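Local coordinates for putative branched-chain amino acid ABC transporter, periplasmic branched-chain amino acid-binding protein (Pseudomonas protegens Pf-5, PDB 4RU0), which probably binds a branched-chain amino acid or related small solute in the periplasm and delivers it to an ABC transporter, at residues E140-T145 / D390-G395; P152-F157 / L380-K385; A396-Q401 / S411-A416. One frame throughout, in Å; residues are numbered along the deposited sequence.

Interaction 1: E140-T145 / D390-G395; sequences EATDGT and DHEGGG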
ATOM      1  N   GLU A 140      -1.105 -14.021  -0.018  1.00 27.24           N
ATOM      2  CA  GLU A 140      -1.274 -15.170   0.862  1.00 28.54           C
ATOM      3  C   GLU A 140      -0.571 -14.963   2.205  1.00 28.48           C
ATOM      4  O   GLU A 140      -0.806 -15.709   3.150  1.00 29.73           O
ATOM      5  CB  GLU A 140      -0.776 -16.456   0.189  1.00 29.34           C
ATOM      6  CG  GLU A 140       0.709 -16.499  -0.117  1.00 42.42           C
ATOM      7  CD  GLU A 140       1.053 -15.832  -1.433  1.00 52.10           C
ATOM      8  OE1 GLU A 140       0.134 -15.257  -2.058  1.00 48.03           O
ATOM      9  OE2 GLU A 140       2.237 -15.887  -1.841  1.00 56.74           O
ATOM     10  N   ALA A 141       0.273 -13.941   2.303  1.00 27.27           N
ATOM     11  CA  ALA A 141       0.924 -13.635   3.571  1.00 27.33           C
ATOM     12  C   ALA A 141      -0.057 -12.964   4.532  1.00 32.41           C
ATOM     13  O   ALA A 141       0.309 -12.596   5.652  1.00 31.48           O
ATOM     14  CB  ALA A 141       2.148 -12.764   3.355  1.00 26.12           C
ATOM     15  N   THR A 142      -1.302 -12.804   4.095  1.00 28.43           N
ATOM     16  CA  THR A 142      -2.372 -12.405   4.998  1.00 29.58           C
ATOM     17  C   THR A 142      -2.491 -13.443   6.114  1.00 31.13           C
ATOM     18  O   THR A 142      -2.716 -13.101   7.278  1.00 35.37           O
ATOM     19  CB  THR A 142      -3.723 -12.269   4.268  1.00 29.97           C
ATOM     20  OG1 THR A 142      -3.602 -11.334   3.189  1.00 28.73           O
ATOM     21  CG2 THR A 142      -4.801 -11.784   5.222  1.00 31.36           C
ATOM     22  N   ASP A 143      -2.330 -14.713   5.746  1.00 23.45           N
ATOM     23  CA  ASP A 143      -2.362 -15.812   6.704  1.00 25.09           C
ATOM     24  C   ASP A 143      -1.022 -15.917   7.425  1.00 30.03           C
ATOM     25  O   ASP A 143      -0.106 -16.598   6.963  1.00 28.98           O
ATOM     26  CB  ASP A 143      -2.696 -17.132   5.998  1.00 25.22           C
ATOM     27  CG  ASP A 143      -3.016 -18.268   6.969  1.00 37.02           C
ATOM     28  OD1 ASP A 143      -2.708 -18.155   8.178  1.00 33.14           O
ATOM     29  OD2 ASP A 143      -3.577 -19.292   6.516  1.00 36.48           O
ATOM     30  N   GLY A 144      -0.915 -15.252   8.568  1.00 30.43           N
ATOM     31  CA  GLY A 144       0.322 -15.256   9.326  1.00 30.25           C
ATOM     32  C   GLY A 144       0.669 -16.578   9.983  1.00 30.85           C
ATOM     33  O   GLY A 144       1.724 -16.693  10.606  1.00 28.96           O
ATOM     34  N   THR A 145      -0.198 -17.581   9.859  1.00 28.77           N
ATOM     35  CA  THR A 145       0.136 -18.905  10.381  1.00 36.70           C
ATOM     36  C   THR A 145       1.124 -19.576   9.441  1.00 33.75           C
ATOM     37  O   THR A 145       1.846 -20.492   9.835  1.00 31.61           O
ATOM     38  CB  THR A 145      -1.102 -19.817  10.557  1.00 38.14           C
ATOM     39  OG1 THR A 145      -1.661 -20.137   9.275  1.00 30.97           O
ATOM     40  CG2 THR A 145      -2.145 -19.148  11.434  1.00 33.72           C
ATOM     41  N   ASP A 390      -4.336 -12.819  10.654  1.00 42.54           N
ATOM     42  CA  ASP A 390      -4.581 -11.743   9.694  1.00 42.10           C
ATOM     43  C   ASP A 390      -3.496 -10.673   9.701  1.00 41.91           C
ATOM     44  O   ASP A 390      -3.533  -9.741  10.501  1.00 42.67           O
ATOM     45  CB  ASP A 390      -5.941 -11.095   9.971  1.00 44.33           C
ATOM     46  CG  ASP A 390      -6.214  -9.895   9.078  1.00 46.91           C
ATOM     47  OD1 ASP A 390      -5.670  -9.841   7.954  1.00 51.51           O
ATOM     48  OD2 ASP A 390      -6.977  -9.000   9.501  1.00 43.44           O
ATOM     49  N   HIS A 391      -2.551 -10.792   8.778  1.00 41.02           N
ATOM     50  CA  HIS A 391      -1.452  -9.840   8.684  1.00 40.88           C
ATOM     51  C   HIS A 391      -1.787  -8.642   7.785  1.00 41.31           C
ATOM     52  O   HIS A 391      -0.922  -7.815   7.490  1.00 40.63           O
ATOM     53  CB  HIS A 391      -0.191 -10.548   8.180  1.00 40.16           C
ATOM     54  CG  HIS A 391       0.506 -11.355   9.235  1.00 40.49           C
ATOM     55  ND1 HIS A 391       1.756 -11.901   9.045  1.00 40.08           N
ATOM     56  CD2 HIS A 391       0.129 -11.698  10.488  1.00 41.29           C
ATOM     57  CE1 HIS A 391       2.123 -12.549  10.142  1.00 40.59           C
ATOM     58  NE2 HIS A 391       1.147 -12.440  11.030  1.00 41.33           N
ATOM     59  N   GLU A 392      -3.043  -8.549   7.361  1.00 40.83           N
ATOM     60  CA  GLU A 392      -3.497  -7.399   6.587  1.00 40.86           C
ATOM     61  C   GLU A 392      -4.106  -6.366   7.522  1.00 41.95           C
ATOM     62  O   GLU A 392      -3.639  -5.232   7.601  1.00 42.33           O
ATOM     63  CB  GLU A 392      -4.515  -7.808   5.517  1.00 40.44           C
ATOM     64  CG  GLU A 392      -4.917  -6.653   4.612  1.00 40.47           C
ATOM     65  CD  GLU A 392      -6.026  -7.011   3.630  1.00 47.78           C
ATOM     66  OE1 GLU A 392      -6.689  -8.054   3.816  1.00 48.70           O
ATOM     67  OE2 GLU A 392      -6.234  -6.239   2.669  1.00 46.70           O
ATOM     68  N   GLY A 393      -5.162  -6.772   8.219  1.00 42.57           N
ATOM     69  CA  GLY A 393      -5.740  -5.970   9.285  1.00 43.79           C
ATOM     70  C   GLY A 393      -6.515  -4.732   8.877  1.00 44.33           C
ATOM     71  O   GLY A 393      -6.969  -3.984   9.742  1.00 45.49           O
ATOM     72  N   GLY A 394      -6.671  -4.509   7.574  1.00 50.48           N
ATOM     73  CA  GLY A 394      -7.377  -3.332   7.086  1.00 44.16           C
ATOM     74  C   GLY A 394      -8.408  -3.644   6.017  1.00 46.29           C
ATOM     75  O   GLY A 394      -9.569  -3.915   6.318  1.00 50.29           O
ATOM     76  N   GLY A 395      -7.981  -3.594   4.759  1.00 42.87           N
ATOM     77  CA  GLY A 395      -8.832  -3.965   3.647  1.00 42.44           C
ATOM     78  C   GLY A 395      -9.788  -2.889   3.154  1.00 51.45           C
ATOM     79  O   GLY A 395     -10.759  -3.200   2.477  1.00 51.92           O
TER
HETATM   80  O   HOH W   1      -6.114  -9.934   2.245  1.00 16.86           O

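Interaction 2: P152-F157 / L380-K385; sequences PVMLTF and LMQNLK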
ATOM      1  N   PRO A 152       1.726  -8.056   4.615  1.00 22.16           N
ATOM      2  CA  PRO A 152       1.190  -7.197   3.564  1.00 26.53           C
ATOM      3  C   PRO A 152       0.081  -6.321   4.142  1.00 24.03           C
ATOM      4  O   PRO A 152      -1.088  -6.562   3.953  1.00 26.64           O
ATOM      5  CB  PRO A 152       0.622  -8.197   2.582  1.00 19.98           C
ATOM      6  CG  PRO A 152       0.158  -9.294   3.432  1.00 20.28           C
ATOM      7  CD  PRO A 152       1.068  -9.364   4.616  1.00 42.29           C
ATOM      8  N   VAL A 153       0.493  -5.310   4.883  1.00 26.38           N
ATOM      9  CA  VAL A 153      -0.390  -4.509   5.711  1.00 29.35           C
ATOM     10  C   VAL A 153      -1.367  -3.572   5.015  1.00 38.38           C
ATOM     11  O   VAL A 153      -1.052  -2.940   4.022  1.00 35.79           O
ATOM     12  CB  VAL A 153       0.387  -3.704   6.762  1.00 28.70           C
ATOM     13  CG1 VAL A 153      -0.507  -3.413   7.943  1.00 30.88           C
ATOM     14  CG2 VAL A 153       1.587  -4.478   7.238  1.00 37.52           C
HETATM   15  N   MSE A 154      -2.543  -3.483   5.619  1.00 35.53           N
HETATM   16  CA  MSE A 154      -3.608  -2.580   5.239  1.00 38.96           C
HETATM   17  C   MSE A 154      -4.423  -2.962   4.035  1.00 37.14           C
HETATM   18  O   MSE A 154      -5.651  -3.025   4.144  1.00 38.92           O
HETATM   19  CB  MSE A 154      -2.992  -1.219   5.009  1.00 29.40           C
HETATM   20  CG  MSE A 154      -3.844  -0.161   5.669  1.00 44.26           C
HETATM   21 SE   MSE A 154      -2.800   1.476   5.674  1.00 77.83          SE
HETATM   22  CE  MSE A 154      -2.211   1.295   7.527  1.00 58.20           C
ATOM     23  N   LEU A 155      -3.801  -3.154   2.890  1.00 24.24           N
ATOM     24  CA  LEU A 155      -4.551  -3.557   1.734  1.00 22.52           C
ATOM     25  C   LEU A 155      -3.832  -4.540   0.850  1.00 24.48           C
ATOM     26  O   LEU A 155      -2.825  -4.222   0.287  1.00 29.32           O
ATOM     27  CB  LEU A 155      -4.947  -2.318   0.931  1.00 30.54           C
ATOM     28  CG  LEU A 155      -6.022  -2.530  -0.122  1.00 24.06           C
ATOM     29  CD1 LEU A 155      -7.324  -2.928   0.524  1.00 24.01           C
ATOM     30  CD2 LEU A 155      -6.199  -1.295  -0.958  1.00 21.87           C
ATOM     31  N   THR A 156      -4.396  -5.712   0.678  1.00 19.67           N
ATOM     32  CA  THR A 156      -3.931  -6.626  -0.343  1.00 18.13           C
ATOM     33  C   THR A 156      -4.746  -6.444  -1.606  1.00 17.21           C
ATOM     34  O   THR A 156      -5.852  -5.964  -1.566  1.00 24.08           O
ATOM     35  CB  THR A 156      -4.020  -8.086   0.087  1.00 23.67           C
ATOM     36  OG1 THR A 156      -5.383  -8.456   0.257  1.00 25.00           O
ATOM     37  CG2 THR A 156      -3.272  -8.303   1.372  1.00 24.75           C
ATOM     38  N   PHE A 157      -4.185  -6.847  -2.725  1.00 19.66           N
ATOM     39  CA  PHE A 157      -4.894  -6.778  -3.996  1.00 18.07           C
ATOM     40  C   PHE A 157      -6.192  -7.584  -3.989  1.00 22.35           C
ATOM     41  O   PHE A 157      -7.133  -7.256  -4.716  1.00 16.11           O
ATOM     42  CB  PHE A 157      -3.981  -7.249  -5.125  1.00 14.73           C
ATOM     43  CG  PHE A 157      -2.782  -6.370  -5.331  1.00 15.16           C
ATOM     44  CD1 PHE A 157      -2.926  -4.993  -5.444  1.00 15.77           C
ATOM     45  CD2 PHE A 157      -1.504  -6.914  -5.385  1.00 28.68           C
ATOM     46  CE1 PHE A 157      -1.817  -4.173  -5.627  1.00 26.28           C
ATOM     47  CE2 PHE A 157      -0.389  -6.102  -5.562  1.00 24.21           C
ATOM     48  CZ  PHE A 157      -0.548  -4.729  -5.686  1.00 20.67           C
ATOM     49  N   LEU A 380      -6.641  10.156   6.946  1.00 55.27           N
ATOM     50  CA  LEU A 380      -5.485   9.738   6.160  1.00 53.88           C
ATOM     51  C   LEU A 380      -5.270   8.224   6.170  1.00 53.84           C
ATOM     52  O   LEU A 380      -4.903   7.631   5.154  1.00 51.14           O
ATOM     53  CB  LEU A 380      -4.231  10.448   6.675  1.00 54.74           C
ATOM     54  CG  LEU A 380      -2.938  10.284   5.880  1.00 53.75           C
ATOM     55  CD1 LEU A 380      -3.169  10.562   4.402  1.00 53.22           C
ATOM     56  CD2 LEU A 380      -1.873  11.214   6.437  1.00 55.05           C
HETATM   57  N   MSE A 381      -5.501   7.606   7.322  1.00 54.06           N
HETATM   58  CA  MSE A 381      -5.271   6.177   7.486  1.00 50.90           C
HETATM   59  C   MSE A 381      -6.506   5.496   8.064  1.00 51.04           C
HETATM   60  O   MSE A 381      -7.193   6.059   8.913  1.00 69.82           O
HETATM   61  CB  MSE A 381      -4.061   5.936   8.389  1.00 50.95           C
HETATM   62  CG  MSE A 381      -3.799   4.474   8.724  1.00 60.37           C
HETATM   63 SE   MSE A 381      -2.442   4.288  10.119  1.00117.20          SE
HETATM   64  CE  MSE A 381      -1.118   5.474   9.341  1.00 56.73           C
ATOM     65  N   GLN A 382      -6.788   4.284   7.598  1.00 49.68           N
ATOM     66  CA  GLN A 382      -7.941   3.532   8.079  1.00 49.80           C
ATOM     67  C   GLN A 382      -7.668   2.874   9.430  1.00 50.13           C
ATOM     68  O   GLN A 382      -6.550   2.926   9.942  1.00 50.13           O
ATOM     69  CB  GLN A 382      -8.339   2.469   7.054  1.00 48.36           C
ATOM     70  CG  GLN A 382      -7.287   1.396   6.837  1.00 46.96           C
ATOM     71  CD  GLN A 382      -7.552   0.560   5.600  1.00 45.67           C
ATOM     72  OE1 GLN A 382      -8.207  -0.481   5.665  1.00 45.26           O
ATOM     73  NE2 GLN A 382      -7.037   1.013   4.462  1.00 45.14           N
ATOM     74  N   ASN A 383      -8.698   2.261  10.003  1.00 50.52           N
ATOM     75  CA  ASN A 383      -8.529   1.426  11.185  1.00 50.74           C
ATOM     76  C   ASN A 383      -7.690   0.193  10.863  1.00 49.18           C
ATOM     77  O   ASN A 383      -7.711  -0.310   9.738  1.00 58.29           O
ATOM     78  CB  ASN A 383      -9.886   0.993  11.753  1.00 51.56           C
ATOM     79  CG  ASN A 383     -10.638   2.135  12.419  1.00 59.80           C
ATOM     80  OD1 ASN A 383     -10.345   3.309  12.189  1.00 60.70           O
ATOM     81  ND2 ASN A 383     -11.614   1.793  13.254  1.00 59.95           N
ATOM     82  N   LEU A 384      -6.943  -0.282  11.853  1.00 51.09           N
ATOM     83  CA  LEU A 384      -6.135  -1.489  11.704  1.00 48.09           C
ATOM     84  C   LEU A 384      -6.341  -2.419  12.884  1.00 48.57           C
ATOM     85  O   LEU A 384      -6.155  -2.027  14.031  1.00 49.73           O
ATOM     86  CB  LEU A 384      -4.652  -1.145  11.585  1.00 47.68           C
ATOM     87  CG  LEU A 384      -4.138  -0.625  10.248  1.00 53.58           C
ATOM     88  CD1 LEU A 384      -2.687  -0.200  10.390  1.00 46.84           C
ATOM     89  CD2 LEU A 384      -4.287  -1.705   9.196  1.00 51.95           C
ATOM     90  N   LYS A 385      -6.730  -3.652  12.602  1.00 47.80           N
ATOM     91  CA  LYS A 385      -6.798  -4.668  13.636  1.00 51.69           C
ATOM     92  C   LYS A 385      -6.201  -5.959  13.100  1.00 46.89           C
ATOM     93  O   LYS A 385      -6.849  -6.698  12.362  1.00 46.27           O
ATOM     94  CB  LYS A 385      -8.235  -4.881  14.112  1.00 49.19           C
ATOM     95  CG  LYS A 385      -8.354  -5.796  15.323  1.00 49.95           C
ATOM     96  CD  LYS A 385      -9.624  -5.507  16.114  1.00 62.08           C
ATOM     97  CE  LYS A 385      -9.938  -6.624  17.092  1.00 64.88           C
ATOM     98  NZ  LYS A 385     -10.279  -7.891  16.384  1.00 68.36           N
TER

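Interaction 3: A396-Q401 / S411-A416; sequences AARVQQ and SEWIAA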
ATOM      1  N   ALA A 396      -9.523  -1.626   3.479  1.00 38.66           N
ATOM      2  CA  ALA A 396     -10.365  -0.540   2.982  1.00 37.98           C
ATOM      3  C   ALA A 396      -9.585   0.417   2.089  1.00 30.87           C
ATOM      4  O   ALA A 396      -8.356   0.435   2.106  1.00 30.56           O
ATOM      5  CB  ALA A 396     -10.996   0.217   4.136  1.00 33.75           C
ATOM      6  N   ALA A 397     -10.311   1.209   1.306  1.00 33.84           N
ATOM      7  CA  ALA A 397      -9.702   2.232   0.462  1.00 30.45           C
ATOM      8  C   ALA A 397     -10.674   3.375   0.234  1.00 31.38           C
ATOM      9  O   ALA A 397     -11.877   3.220   0.426  1.00 31.80           O
ATOM     10  CB  ALA A 397      -9.265   1.643  -0.866  1.00 28.58           C
ATOM     11  N   ARG A 398     -10.145   4.519  -0.182  1.00 36.76           N
ATOM     12  CA  ARG A 398     -10.974   5.658  -0.544  1.00 34.50           C
ATOM     13  C   ARG A 398     -10.843   5.947  -2.030  1.00 31.44           C
ATOM     14  O   ARG A 398      -9.814   5.653  -2.638  1.00 31.84           O
ATOM     15  CB  ARG A 398     -10.589   6.892   0.273  1.00 34.84           C
ATOM     16  CG  ARG A 398     -10.845   6.752   1.761  1.00 41.92           C
ATOM     17  CD  ARG A 398     -10.349   7.966   2.528  1.00 47.71           C
ATOM     18  NE  ARG A 398     -11.075   9.183   2.178  1.00 54.93           N
ATOM     19  CZ  ARG A 398     -12.104   9.665   2.868  1.00 59.27           C
ATOM     20  NH1 ARG A 398     -12.533   9.030   3.950  1.00 69.15           N
ATOM     21  NH2 ARG A 398     -12.705  10.781   2.478  1.00 50.88           N
ATOM     22  N   VAL A 399     -11.891   6.515  -2.613  1.00 31.61           N
ATOM     23  CA  VAL A 399     -11.867   6.892  -4.018  1.00 30.68           C
ATOM     24  C   VAL A 399     -11.583   8.383  -4.150  1.00 32.12           C
ATOM     25  O   VAL A 399     -12.168   9.197  -3.439  1.00 33.76           O
ATOM     26  CB  VAL A 399     -13.196   6.554  -4.711  1.00 29.94           C
ATOM     27  CG1 VAL A 399     -13.120   6.866  -6.204  1.00 29.01           C
ATOM     28  CG2 VAL A 399     -13.560   5.093  -4.470  1.00 28.92           C
ATOM     29  N   GLN A 400     -10.671   8.740  -5.042  1.00 31.73           N
ATOM     30  CA  GLN A 400     -10.408  10.144  -5.312  1.00 34.63           C
ATOM     31  C   GLN A 400     -10.456  10.412  -6.811  1.00 35.70           C
ATOM     32  O   GLN A 400     -10.136   9.530  -7.615  1.00 30.82           O
ATOM     33  CB  GLN A 400      -9.058  10.568  -4.729  1.00 34.34           C
ATOM     34  CG  GLN A 400      -7.873   9.825  -5.293  1.00 33.09           C
ATOM     35  CD  GLN A 400      -6.587  10.198  -4.597  1.00 41.02           C
ATOM     36  OE1 GLN A 400      -6.594  10.575  -3.426  1.00 43.77           O
ATOM     37  NE2 GLN A 400      -5.471  10.098  -5.314  1.00 43.07           N
ATOM     38  N   GLN A 401     -10.860  11.629  -7.176  1.00 33.66           N
ATOM     39  CA  GLN A 401     -11.086  11.989  -8.574  1.00 33.16           C
ATOM     40  C   GLN A 401     -10.128  13.077  -9.055  1.00 45.13           C
ATOM     41  O   GLN A 401      -9.869  14.052  -8.344  1.00 47.26           O
ATOM     42  CB  GLN A 401     -12.538  12.439  -8.768  1.00 33.47           C
ATOM     43  CG  GLN A 401     -12.891  12.851 -10.187  1.00 33.09           C
ATOM     44  CD  GLN A 401     -14.390  12.870 -10.420  1.00 33.92           C
ATOM     45  OE1 GLN A 401     -15.156  13.317  -9.566  1.00 33.96           O
ATOM     46  NE2 GLN A 401     -14.817  12.365 -11.571  1.00 31.56           N
ATOM     47  N   SER A 411     -15.393   9.670  -1.763  1.00 36.73           N
ATOM     48  CA  SER A 411     -15.990   8.583  -0.996  1.00 36.61           C
ATOM     49  C   SER A 411     -15.413   8.506   0.403  1.00 39.36           C
ATOM     50  O   SER A 411     -14.326   9.017   0.670  1.00 38.65           O
ATOM     51  CB  SER A 411     -15.791   7.237  -1.705  1.00 34.30           C
ATOM     52  OG  SER A 411     -14.616   6.583  -1.251  1.00 33.78           O
ATOM     53  N   GLU A 412     -16.154   7.858   1.295  1.00 42.62           N
ATOM     54  CA  GLU A 412     -15.624   7.478   2.596  1.00 40.04           C
ATOM     55  C   GLU A 412     -14.761   6.239   2.432  1.00 48.61           C
ATOM     56  O   GLU A 412     -14.471   5.816   1.308  1.00 46.90           O
ATOM     57  CB  GLU A 412     -16.753   7.198   3.588  1.00 42.52           C
ATOM     58  CG  GLU A 412     -17.892   8.194   3.535  1.00 43.39           C
ATOM     59  CD  GLU A 412     -17.506   9.549   4.083  1.00 60.22           C
ATOM     60  OE1 GLU A 412     -16.515   9.629   4.841  1.00 58.30           O
ATOM     61  OE2 GLU A 412     -18.199  10.536   3.755  1.00 64.69           O
ATOM     62  N   TRP A 413     -14.359   5.647   3.551  1.00 47.53           N
ATOM     63  CA  TRP A 413     -13.663   4.377   3.498  1.00 37.36           C
ATOM     64  C   TRP A 413     -14.633   3.289   3.060  1.00 36.28           C
ATOM     65  O   TRP A 413     -15.679   3.082   3.674  1.00 52.38           O
ATOM     66  CB  TRP A 413     -13.038   4.033   4.851  1.00 40.04           C
ATOM     67  CG  TRP A 413     -11.904   4.935   5.242  1.00 39.67           C
ATOM     68  CD1 TRP A 413     -11.953   5.971   6.127  1.00 45.60           C
ATOM     69  CD2 TRP A 413     -10.557   4.888   4.753  1.00 38.43           C
ATOM     70  NE1 TRP A 413     -10.722   6.570   6.225  1.00 46.90           N
ATOM     71  CE2 TRP A 413      -9.847   5.925   5.394  1.00 45.97           C
ATOM     72  CE3 TRP A 413      -9.882   4.071   3.839  1.00 38.16           C
ATOM     73  CZ2 TRP A 413      -8.493   6.165   5.151  1.00 44.65           C
ATOM     74  CZ3 TRP A 413      -8.537   4.312   3.597  1.00 35.74           C
ATOM     75  CH2 TRP A 413      -7.857   5.347   4.254  1.00 40.57           C
ATOM     76  N   ILE A 414     -14.281   2.615   1.971  1.00 38.49           N
ATOM     77  CA  ILE A 414     -15.036   1.480   1.472  1.00 33.10           C
ATOM     78  C   ILE A 414     -14.388   0.186   1.956  1.00 39.43           C
ATOM     79  O   ILE A 414     -13.294  -0.166   1.512  1.00 42.08           O
ATOM     80  CB  ILE A 414     -15.090   1.473  -0.071  1.00 40.37           C
ATOM     81  CG1 ILE A 414     -15.453   2.862  -0.608  1.00 37.93           C
ATOM     82  CG2 ILE A 414     -16.047   0.404  -0.571  1.00 30.61           C
ATOM     83  CD1 ILE A 414     -16.829   3.342  -0.208  1.00 33.23           C
ATOM     84  N   ALA A 415     -15.054  -0.520   2.863  1.00 36.98           N
ATOM     85  CA  ALA A 415     -14.508  -1.762   3.407  1.00 37.23           C
ATOM     86  C   ALA A 415     -14.677  -2.932   2.436  1.00 35.88           C
ATOM     87  O   ALA A 415     -15.681  -3.021   1.729  1.00 33.49           O
ATOM     88  CB  ALA A 415     -15.168  -2.088   4.739  1.00 35.63           C
ATOM     89  N   ALA A 416     -13.692  -3.827   2.412  1.00 31.00           N
ATOM     90  CA  ALA A 416     -13.765  -5.048   1.610  1.00 29.81           C
ATOM     91  C   ALA A 416     -14.524  -6.142   2.342  1.00 38.25           C
ATOM     92  O   ALA A 416     -14.595  -6.141   3.571  1.00 41.03           O
ATOM     93  CB  ALA A 416     -12.376  -5.542   1.263  1.00 28.54           C
TER

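Interaction 1: E140-T145 / D390-G395
H391 lays its imidazole over G144, with H391 CB 3.3 Å from A141 O, and its own backbone ties the two loops together. The backbone bond runs from H391 N to T142 O at 2.8 Å and is nearly straight, with an angle of 168° at the hydrogen. It arrives in the carbonyl plane, on a lone pair. The same oxygen also receives a CA-H...O contact from D390 CA.

The H391 ring is turned so that one face rests on G144. G144 CA sits 3.4 Å from the centroid of the H391 ring, a CH-pi contact over the face. CG of H391 lies beside the backbone N (chi1 -78°), which carries the ring across to this glycine. Both ring nitrogens are engaged: NE2 with E363 and ND1 with the carbonyl of N150, while F151 stacks on the ring. With an alanine here, E363 and the N150 carbonyl would probably lose their partner and a gap would open over G144.

CG2 of T142, anti to the backbone N, lies 3.5 Å from D390 OD1. T142 OG1 bonds back to T139 O and takes a water that also reaches E392 OE1. At D390 OD1, E392 N closes an Asx turn and G393 N extends it to an Asx motif. Both come from above the same face of the carboxylate. A salt bridge from D390 OD2 to R418 of helix 418-435 is modelled, though the place of OD2 is less sure.

The contact is buried but strongly polar. Its loops are fixed by directed bonds to backbone and charged groups, with the glycine-imidazole contact filling in between.

Interaction 2: P152-F157 / L380-K385
The loop 152-157 passes strand 384-385 without any backbone bond between them, and the closest CA atoms, those of M154 and L384, stay 7.0 Å apart. The position is consistent with the crossover region between the two lobes, as in type I periplasmic binding proteins. Residues 152-157 lead into helix 157-172, with T156 at its N-cap. Strand 384-385 pairs with strand 366-367.

With the backbones this far apart, side chains bridge the gap, and M154 does most of the work. M154 is a selenomethionine. Its chain bends at chi3 (-99°), and the bend sets the terminal methyl against both L384 and M381. M154 CE lies 3.3 Å from L384 CD1, and the two side chains cross at about a right angle. The same methyl is 3.7 Å from CG of M381, also a selenomethionine, which it again meets nearly at right angles. V153 adds a looser touch, from its CG1 to L384 CD2 at 4.3 Å. Beyond these segments, V336 of helix 325-348 packs on M154, and V332 and A335 of that helix pack on M381. This cluster is apolar and buried.

Q382 adjoins the cluster with its amide. Its chain and that of M154 slide past each other in opposite directions. CG of Q382 sits between the backbone N and the carbonyl carbon (chi1 64°), and the chain then extends along M154. The amide is not spent on M154: NE2 donates to A396 O. What M154 meets is the face of that amide: M154 CG lies over it, 3.6 Å from Q382 NE2.

Interaction 3: A396-Q401 / S411-A416
This contact is part of a beta hairpin, strands 396-402 and 407-415, at one edge of the mixed sheet in one lobe of the binding-protein fold. The strands run antiparallel. A397 and I414 form a hydrogen-bonded pair: I414 N gives A397 O a nearly straight bond of 2.9 Å, and A397 N returns a longer one of 3.3 Å to I414 O. A396 and A415 make the neighbouring non-hydrogen-bonded pair.

Nearer the turn the pairing passes to a side chain. V399 N donates to S411 OG at 3.0 Å, and that hydroxyl in turn donates to E412 O, in the carbonyl plane on a lone pair. S411 OG thus stands in for a backbone acceptor and is itself tied to the carbonyl of the next residue.

The main side-chain partners are R398 and W413. R398 leaves the strand with CG beside the backbone N (chi1 -65°) and lays its aliphatic part over one face of the indole. R398 CG is 3.6 Å from the centroid of the W413 six-membered ring. The chain bends at chi3, taking the guanidinium over the five-membered ring, where CZ of R398 makes a cation-pi contact at 5.0 Å from the ring centroid. The guanidinium stands on end there, its plane 76° from that of the indole.

E412 carries an opposite charge near R398, beyond salt-bridge distance. I414 and V399 touch helix 157-172, while W413 also touches Q382. A396 adds its methyl to the indole, with A396 CB 4.0 Å from W413 CE3.

How the interactions relate
Along the chain, interaction 2 is nested inside the long loop closed by interaction 1, and interaction 3 follows both. The centres of interactions 1 and 2 lie about 10 Å apart, those of 2 and 3 about 12 Å, and those of 1 and 3 about 20 Å, so interaction 2 sits between the others. Direct contacts join them. E392 OE2 reaches T156 N, Q382 NE2 bonds to A396 O, and W413 packs on M381 and Q382. G395 O meets A416 N. Residues 390-395 run straight into strand 396-402 of the seven-stranded sheet. Interactions 1 and 2 probably lie at the crossover between lobes, and interaction 3 belongs to one lobe. Lobes of this family typically close on the ligand by bending at such crossovers.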